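Local atomic coordinates of aminopeptidase N (Francisella tularensis subsp. tularensis, PDB entry 5DLL), a protein that probably trims single amino acids from the N-terminal ends of intracellular peptides, acting as a zinc-dependent aminopeptidase of the M1 family. Residues A492-V497 with E515-K520; L302-V307 with E341-L346. All coordinates share one frame; numbering follows the deposited sequence.

Contact 1 (A492-V497 with E515-K520); sequences ALHIPV and ELKEQK
The open end of a beta hairpin, made by strands 495-502 and 508-516 of the Ig-like domain, is where these antiparallel segments meet. I495 and L516 form a hydrogen-bonded pair: I495 N gives its hydrogen to L516 O at 3.0 Å, and L516 N returns one to I495 O at 2.8 Å. Backbone hydrogen bonds between V497 and I514 continue the pairing into the hairpin. The side chains of I495 and L516 leave the sheet on the same face and run side by side, with I495 CB 4.0 Å from L516 CB; Q479 of strand 472-480 touches both.

Before the strand proper, H494 reaches over to the second segment. Its CG is anti to the backbone N (chi1 -166°), which sends the ring alongside K517. The extended lysine chain lies over one ring face in a CH-pi contact, K517 CG sitting 4.1 Å from the ring centroid and 15° off the ring normal. E515 arrives instead at the ring edge, its CG near the ring plane and its carboxylate plane tilted 49° to the ring; H494 NE2 comes within 3.5 Å of E515 OE1. The glutamate has other partners: OE2 pairs with R443, and OE1 makes a salt bridge with K517 NZ at 3.4 Å. The lysine therefore meets the imidazole with its methylene groups while its ammonium turns to the acid. L406 of helix 390-423 packs against both H494 and E515.

Farther along, where the chains are no longer strand, the methyl of A492 rests on the E518-Q519 peptide, CB lying 3.6 Å from E518 C and equally far from Q519 N.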
ATOM      1  N   ALA A 492       8.474 -27.559   6.135  1.00 84.00           N
ATOM      2  CA  ALA A 492       8.446 -26.893   7.435  1.00 81.49           C
ATOM      3  C   ALA A 492       9.264 -25.602   7.398  1.00 81.97           C
ATOM      4  O   ALA A 492      10.483 -25.632   7.218  1.00 88.13           O
ATOM      5  CB  ALA A 492       8.981 -27.818   8.513  1.00 80.08           C
ATOM      6  N   LEU A 493       8.582 -24.473   7.569  1.00 77.03           N
ATOM      7  CA  LEU A 493       9.218 -23.156   7.578  1.00 74.28           C
ATOM      8  C   LEU A 493       9.791 -22.781   8.950  1.00 72.26           C
ATOM      9  O   LEU A 493       9.586 -23.478   9.943  1.00 68.17           O
ATOM     10  CB  LEU A 493       8.203 -22.093   7.156  1.00 70.66           C
ATOM     11  CG  LEU A 493       7.544 -22.302   5.793  1.00 72.63           C
ATOM     12  CD1 LEU A 493       6.285 -21.459   5.666  1.00 71.06           C
ATOM     13  CD2 LEU A 493       8.529 -21.983   4.680  1.00 74.76           C
ATOM     14  N   HIS A 494      10.510 -21.662   8.976  1.00 72.43           N
ATOM     15  CA  HIS A 494      11.020 -21.063  10.201  1.00 70.83           C
ATOM     16  C   HIS A 494       9.977 -20.055  10.702  1.00 70.41           C
ATOM     17  O   HIS A 494       9.841 -18.966  10.137  1.00 66.82           O
ATOM     18  CB  HIS A 494      12.344 -20.356   9.891  1.00 71.61           C
ATOM     19  CG  HIS A 494      13.147 -19.990  11.101  1.00 70.90           C
ATOM     20  ND1 HIS A 494      14.517 -19.838  11.059  1.00 72.19           N
ATOM     21  CD2 HIS A 494      12.781 -19.750  12.382  1.00 69.11           C
ATOM     22  CE1 HIS A 494      14.959 -19.514  12.261  1.00 71.93           C
ATOM     23  NE2 HIS A 494      13.927 -19.457  13.082  1.00 70.87           N
ATOM     24  N   ILE A 495       9.234 -20.425  11.749  1.00 71.44           N
ATOM     25  CA  ILE A 495       8.167 -19.570  12.293  1.00 69.41           C
ATOM     26  C   ILE A 495       8.593 -18.985  13.643  1.00 67.01           C
ATOM     27  O   ILE A 495       8.885 -19.739  14.572  1.00 68.47           O
ATOM     28  CB  ILE A 495       6.834 -20.335  12.535  1.00 69.23           C
ATOM     29  CG1 ILE A 495       6.564 -21.410  11.471  1.00 70.62           C
ATOM     30  CG2 ILE A 495       5.666 -19.358  12.618  1.00 67.86           C
ATOM     31  CD1 ILE A 495       6.335 -20.886  10.074  1.00 71.79           C
ATOM     32  N   PRO A 496       8.631 -17.643  13.758  1.00 63.84           N
ATOM     33  CA  PRO A 496       8.813 -17.006  15.057  1.00 62.95           C
ATOM     34  C   PRO A 496       7.474 -16.800  15.760  1.00 62.89           C
ATOM     35  O   PRO A 496       6.551 -16.224  15.176  1.00 59.63           O
ATOM     36  CB  PRO A 496       9.446 -15.662  14.703  1.00 60.93           C
ATOM     37  CG  PRO A 496       8.924 -15.348  13.348  1.00 60.67           C
ATOM     38  CD  PRO A 496       8.625 -16.657  12.666  1.00 62.24           C
ATOM     39  N   VAL A 497       7.381 -17.277  17.001  1.00 64.61           N
ATOM     40  CA  VAL A 497       6.170 -17.148  17.807  1.00 61.85           C
ATOM     41  C   VAL A 497       6.441 -16.247  19.008  1.00 60.23           C
ATOM     42  O   VAL A 497       6.970 -16.697  20.026  1.00 61.32           O
ATOM     43  CB  VAL A 497       5.678 -18.519  18.310  1.00 62.66           C
ATOM     44  CG1 VAL A 497       4.234 -18.419  18.783  1.00 63.09           C
ATOM     45  CG2 VAL A 497       5.816 -19.570  17.218  1.00 64.73           C
ATOM     46  N   GLU A 515      10.807 -20.361  18.532  1.00 70.88           N
ATOM     47  CA  GLU A 515      10.919 -20.657  17.108  1.00 68.46           C
ATOM     48  C   GLU A 515      10.393 -22.043  16.776  1.00 66.50           C
ATOM     49  O   GLU A 515      10.592 -22.986  17.538  1.00 68.33           O
ATOM     50  CB  GLU A 515      12.378 -20.528  16.672  1.00 69.00           C
ATOM     51  CG  GLU A 515      12.859 -19.085  16.649  1.00 67.51           C
ATOM     52  CD  GLU A 515      14.355 -18.948  16.849  1.00 68.64           C
ATOM     53  OE1 GLU A 515      15.114 -19.833  16.404  1.00 69.31           O
ATOM     54  OE2 GLU A 515      14.773 -17.938  17.450  1.00 70.54           O
ATOM     55  N   LEU A 516       9.717 -22.147  15.634  1.00 65.03           N
ATOM     56  CA  LEU A 516       9.236 -23.424  15.116  1.00 66.95           C
ATOM     57  C   LEU A 516       9.901 -23.707  13.770  1.00 69.24           C
ATOM     58  O   LEU A 516       9.469 -23.198  12.736  1.00 67.82           O
ATOM     59  CB  LEU A 516       7.713 -23.399  14.975  1.00 63.99           C
ATOM     60  CG  LEU A 516       7.045 -24.647  14.397  1.00 64.82           C
ATOM     61  CD1 LEU A 516       7.292 -25.861  15.278  1.00 65.93           C
ATOM     62  CD2 LEU A 516       5.555 -24.399  14.223  1.00 64.46           C
ATOM     63  N   LYS A 517      10.955 -24.523  13.805  1.00 72.99           N
ATOM     64  CA  LYS A 517      11.747 -24.853  12.620  1.00 75.36           C
ATOM     65  C   LYS A 517      11.470 -26.275  12.144  1.00 78.23           C
ATOM     66  O   LYS A 517      12.300 -26.874  11.461  1.00 82.37           O
ATOM     67  CB  LYS A 517      13.240 -24.733  12.944  1.00 76.01           C
ATOM     68  CG  LYS A 517      13.653 -23.430  13.601  1.00 75.77           C
ATOM     69  CD  LYS A 517      15.148 -23.423  13.850  1.00 81.01           C
ATOM     70  CE  LYS A 517      15.557 -22.263  14.735  1.00 83.45           C
ATOM     71  NZ  LYS A 517      17.035 -22.138  14.854  1.00 85.54           N
ATOM     72  N   GLU A 518      10.301 -26.807  12.488  1.00 79.61           N
ATOM     73  CA  GLU A 518      10.032 -28.233  12.341  1.00 85.23           C
ATOM     74  C   GLU A 518       8.545 -28.456  12.078  1.00 87.26           C
ATOM     75  O   GLU A 518       7.724 -27.581  12.359  1.00 87.05           O
ATOM     76  CB  GLU A 518      10.475 -28.953  13.621  1.00 89.15           C
ATOM     77  CG  GLU A 518      10.701 -30.451  13.489  1.00 93.57           C
ATOM     78  CD  GLU A 518      11.279 -31.068  14.755  1.00 98.64           C
ATOM     79  OE1 GLU A 518      12.181 -30.455  15.368  1.00 98.57           O
ATOM     80  OE2 GLU A 518      10.838 -32.172  15.139  1.00 96.86           O
ATOM     81  N   GLN A 519       8.208 -29.620  11.526  1.00 64.98           N
ATOM     82  CA  GLN A 519       6.808 -29.998  11.286  1.00 77.49           C
ATOM     83  C   GLN A 519       6.005 -30.014  12.596  1.00 81.35           C
ATOM     84  O   GLN A 519       4.868 -29.532  12.646  1.00 65.77           O
ATOM     85  CB  GLN A 519       6.742 -31.370  10.591  1.00 87.48           C
ATOM     86  CG  GLN A 519       5.343 -31.955  10.410  1.00 93.17           C
ATOM     87  CD  GLN A 519       4.410 -31.046   9.633  1.00105.86           C
ATOM     88  OE1 GLN A 519       4.837 -30.311   8.740  1.00124.30           O
ATOM     89  NE2 GLN A 519       3.124 -31.095   9.968  1.00107.55           N
ATOM     90  N   LYS A 520       6.609 -30.576  13.643  1.00 81.88           N
ATOM     91  CA  LYS A 520       6.018 -30.601  14.981  1.00 83.25           C
ATOM     92  C   LYS A 520       7.115 -30.406  16.029  1.00 80.06           C
ATOM     93  O   LYS A 520       8.225 -30.921  15.873  1.00 79.39           O
ATOM     94  CB  LYS A 520       5.259 -31.917  15.200  1.00 87.12           C
ATOM     95  CG  LYS A 520       4.641 -32.086  16.586  1.00 89.99           C
ATOM     96  CD  LYS A 520       3.242 -32.701  16.539  1.00102.29           C
ATOM     97  CE  LYS A 520       3.187 -34.048  15.827  1.00107.11           C
ATOM     98  NZ  LYS A 520       4.125 -35.053  16.398  1.00104.80           N
TER

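Contact 2 (L302-V307 with E341-L346); sequences LVQSVV and EFTSDL
The helical segments 302-307 and 341-346 run in opposing senses but strongly inclined, their axes 9.9 Å apart at closest approach with 138° between their N-to-C directions, and S305 and T343 bring the backbones nearest. Q304 carries most of the contact from its side. The first torsion (chi1 -168°) swings CG opposite the backbone N, and the extended chain then crosses past the ring of F342. Its CG lies 3.8 Å from F342 CE2, and the amide and ring planes are inclined by about 50°. The same ring meets Q304's backbone edge-on: Q304 O lies near the ring plane, 3.7 Å from F342 CE2, where the slightly positive C-H edge would suit a carbonyl oxygen.

Both helices belong to the zinc-binding core of the M1 peptidase. The metal ligand H309 follows one turn after S305 on helix 297-312, while E332, another ligand, lies on helix 328-346, upstream of F342. The F342 ring projects from its helix toward helix 297-312, where it also packs edge-to-face with F312, and it meets W248 of helix 236-253.

At its far end the Q304 amide divides its roles. OE1 accepts a hydrogen bond from N347 ND2, which also binds T343 O, so one asparagine links the glutamine to the other helix and probably sets which way the amide is turned. NE2 comes 3.7 Å from L346 CD2, a van der Waals touch where the two side chains cross. No hydrogen bond joins the two segments directly. On the other flank of the contact S305 faces T343, its CB 3.8 Å from T343 OG1; the threonine hydroxyl is hydrogen-bonded to a residue close by in the chain.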
ATOM      1  N   LEU A 302      -1.937   9.435   5.294  1.00 44.66           N
ATOM      2  CA  LEU A 302      -1.617   8.797   4.017  1.00 43.68           C
ATOM      3  C   LEU A 302      -0.600   9.599   3.213  1.00 39.78           C
ATOM      4  O   LEU A 302       0.315   9.018   2.623  1.00 44.42           O
ATOM      5  CB  LEU A 302      -2.887   8.571   3.197  1.00 45.95           C
ATOM      6  CG  LEU A 302      -3.808   7.470   3.733  1.00 51.52           C
ATOM      7  CD1 LEU A 302      -5.197   7.567   3.109  1.00 56.03           C
ATOM      8  CD2 LEU A 302      -3.197   6.094   3.500  1.00 51.51           C
ATOM      9  N   VAL A 303      -0.761  10.922   3.190  1.00 35.94           N
ATOM     10  CA  VAL A 303       0.212  11.824   2.552  1.00 34.78           C
ATOM     11  C   VAL A 303       1.600  11.617   3.145  1.00 36.52           C
ATOM     12  O   VAL A 303       2.594  11.564   2.420  1.00 34.30           O
ATOM     13  CB  VAL A 303      -0.185  13.310   2.720  1.00 35.12           C
ATOM     14  CG1 VAL A 303       0.976  14.239   2.376  1.00 35.59           C
ATOM     15  CG2 VAL A 303      -1.393  13.642   1.856  1.00 37.46           C
ATOM     16  N   GLN A 304       1.647  11.512   4.469  1.00 37.49           N
ATOM     17  CA  GLN A 304       2.881  11.247   5.196  1.00 39.87           C
ATOM     18  C   GLN A 304       3.496   9.910   4.783  1.00 37.44           C
ATOM     19  O   GLN A 304       4.682   9.843   4.474  1.00 36.37           O
ATOM     20  CB  GLN A 304       2.601  11.246   6.704  1.00 45.13           C
ATOM     21  CG  GLN A 304       3.843  11.271   7.584  1.00 46.49           C
ATOM     22  CD  GLN A 304       3.549  10.906   9.028  1.00 40.50           C
ATOM     23  OE1 GLN A 304       2.911   9.887   9.312  1.00 41.25           O
ATOM     24  NE2 GLN A 304       4.025  11.731   9.950  1.00 37.95           N
ATOM     25  N   SER A 305       2.669   8.864   4.789  1.00 40.14           N
ATOM     26  CA  SER A 305       3.074   7.493   4.431  1.00 39.89           C
ATOM     27  C   SER A 305       3.587   7.382   2.999  1.00 39.48           C
ATOM     28  O   SER A 305       4.581   6.697   2.727  1.00 38.72           O
ATOM     29  CB  SER A 305       1.880   6.543   4.595  1.00 40.12           C
ATOM     30  OG  SER A 305       2.175   5.254   4.092  1.00 37.62           O
ATOM     31  N   VAL A 306       2.873   8.041   2.093  1.00 38.21           N
ATOM     32  CA  VAL A 306       3.216   8.073   0.676  1.00 41.01           C
ATOM     33  C   VAL A 306       4.589   8.721   0.469  1.00 40.62           C
ATOM     34  O   VAL A 306       5.484   8.128  -0.138  1.00 40.77           O
ATOM     35  CB  VAL A 306       2.127   8.836  -0.119  1.00 41.35           C
ATOM     36  CG1 VAL A 306       2.613   9.229  -1.504  1.00 45.83           C
ATOM     37  CG2 VAL A 306       0.853   8.005  -0.208  1.00 40.70           C
ATOM     38  N   VAL A 307       4.744   9.937   0.986  1.00 36.07           N
ATOM     39  CA  VAL A 307       6.001  10.670   0.875  1.00 35.08           C
ATOM     40  C   VAL A 307       7.112   9.870   1.551  1.00 36.31           C
ATOM     41  O   VAL A 307       8.210   9.729   1.006  1.00 36.98           O
ATOM     42  CB  VAL A 307       5.900  12.076   1.517  1.00 37.40           C
ATOM     43  CG1 VAL A 307       7.268  12.748   1.591  1.00 38.10           C
ATOM     44  CG2 VAL A 307       4.920  12.956   0.750  1.00 36.58           C
ATOM     45  N   GLU A 341       6.717   1.010   9.558  1.00 41.27           N
ATOM     46  CA  GLU A 341       7.426   1.328  10.809  1.00 38.41           C
ATOM     47  C   GLU A 341       7.505   2.827  11.071  1.00 35.50           C
ATOM     48  O   GLU A 341       7.454   3.269  12.217  1.00 37.27           O
ATOM     49  CB  GLU A 341       8.849   0.766  10.776  1.00 39.20           C
ATOM     50  CG  GLU A 341       8.925  -0.738  10.950  1.00 40.39           C
ATOM     51  CD  GLU A 341       8.470  -1.183  12.321  1.00 44.64           C
ATOM     52  OE1 GLU A 341       8.836  -0.531  13.324  1.00 48.26           O
ATOM     53  OE2 GLU A 341       7.739  -2.188  12.399  1.00 50.03           O
ATOM     54  N   PHE A 342       7.670   3.593  10.000  1.00 33.96           N
ATOM     55  CA  PHE A 342       7.721   5.053  10.064  1.00 33.48           C
ATOM     56  C   PHE A 342       6.392   5.586  10.557  1.00 35.35           C
ATOM     57  O   PHE A 342       6.332   6.370  11.504  1.00 37.02           O
ATOM     58  CB  PHE A 342       8.047   5.593   8.669  1.00 34.49           C
ATOM     59  CG  PHE A 342       7.844   7.075   8.502  1.00 35.31           C
ATOM     60  CD1 PHE A 342       8.499   7.982   9.317  1.00 35.08           C
ATOM     61  CD2 PHE A 342       7.042   7.564   7.468  1.00 36.73           C
ATOM     62  CE1 PHE A 342       8.331   9.347   9.138  1.00 37.35           C
ATOM     63  CE2 PHE A 342       6.872   8.925   7.280  1.00 35.18           C
ATOM     64  CZ  PHE A 342       7.518   9.820   8.118  1.00 37.71           C
ATOM     65  N   THR A 343       5.321   5.136   9.915  1.00 38.00           N
ATOM     66  CA  THR A 343       3.972   5.497  10.328  1.00 39.57           C
ATOM     67  C   THR A 343       3.654   5.038  11.763  1.00 40.20           C
ATOM     68  O   THR A 343       2.968   5.748  12.494  1.00 40.75           O
ATOM     69  CB  THR A 343       2.943   4.957   9.319  1.00 40.31           C
ATOM     70  OG1 THR A 343       3.088   5.682   8.096  1.00 40.59           O
ATOM     71  CG2 THR A 343       1.512   5.128   9.818  1.00 45.21           C
ATOM     72  N   SER A 344       4.168   3.875  12.164  1.00 37.78           N
ATOM     73  CA  SER A 344       3.931   3.334  13.506  1.00 36.23           C
ATOM     74  C   SER A 344       4.551   4.193  14.624  1.00 40.77           C
ATOM     75  O   SER A 344       3.900   4.477  15.643  1.00 38.83           O
ATOM     76  CB  SER A 344       4.465   1.903  13.592  1.00 35.72           C
ATOM     77  OG  SER A 344       3.702   1.025  12.795  1.00 34.17           O
ATOM     78  N   ASP A 345       5.804   4.597  14.429  1.00 39.80           N
ATOM     79  CA  ASP A 345       6.513   5.439  15.398  1.00 41.13           C
ATOM     80  C   ASP A 345       5.873   6.821  15.579  1.00 40.77           C
ATOM     81  O   ASP A 345       5.641   7.249  16.706  1.00 61.53           O
ATOM     82  CB  ASP A 345       7.981   5.606  14.988  1.00 39.51           C
ATOM     83  CG  ASP A 345       8.767   4.296  15.048  1.00 40.31           C
ATOM     84  OD1 ASP A 345       8.338   3.359  15.764  1.00 38.84           O
ATOM     85  OD2 ASP A 345       9.824   4.212  14.379  1.00 35.79           O
ATOM     86  N   LEU A 346       5.578   7.502  14.475  1.00 40.83           N
ATOM     87  CA  LEU A 346       5.052   8.876  14.519  1.00 40.95           C
ATOM     88  C   LEU A 346       3.526   8.978  14.690  1.00 43.86           C
ATOM     89  O   LEU A 346       2.993  10.085  14.787  1.00 48.58           O
ATOM     90  CB  LEU A 346       5.480   9.656  13.269  1.00 42.13           C
ATOM     91  CG  LEU A 346       6.923  10.169  13.215  1.00 45.07           C
ATOM     92  CD1 LEU A 346       7.933   9.034  13.139  1.00 47.34           C
ATOM     93  CD2 LEU A 346       7.085  11.099  12.023  1.00 44.79           C
TER

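Overall arrangement
Both segments of contact 2 come earlier in the chain than those of contact 1, and the two contacts belong to different domains: the helices to the peptidase domain, the hairpin to the Ig-like domain. Their centres are 32 Å apart and their nearest atoms about 13 Å, so they do not touch. Helix 390-423 reaches both: its R401 forms a salt bridge with E341 in the second helix of contact 2, while the adjacent M402, with L406, packs on the hairpin side chains of contact 1. Only contact 2 lies near the zinc ion, about 10 Å from the S305 side chain, which is about 5 Å from that of the ligand H309. Contact 1 lies away from the zinc and sodium sites.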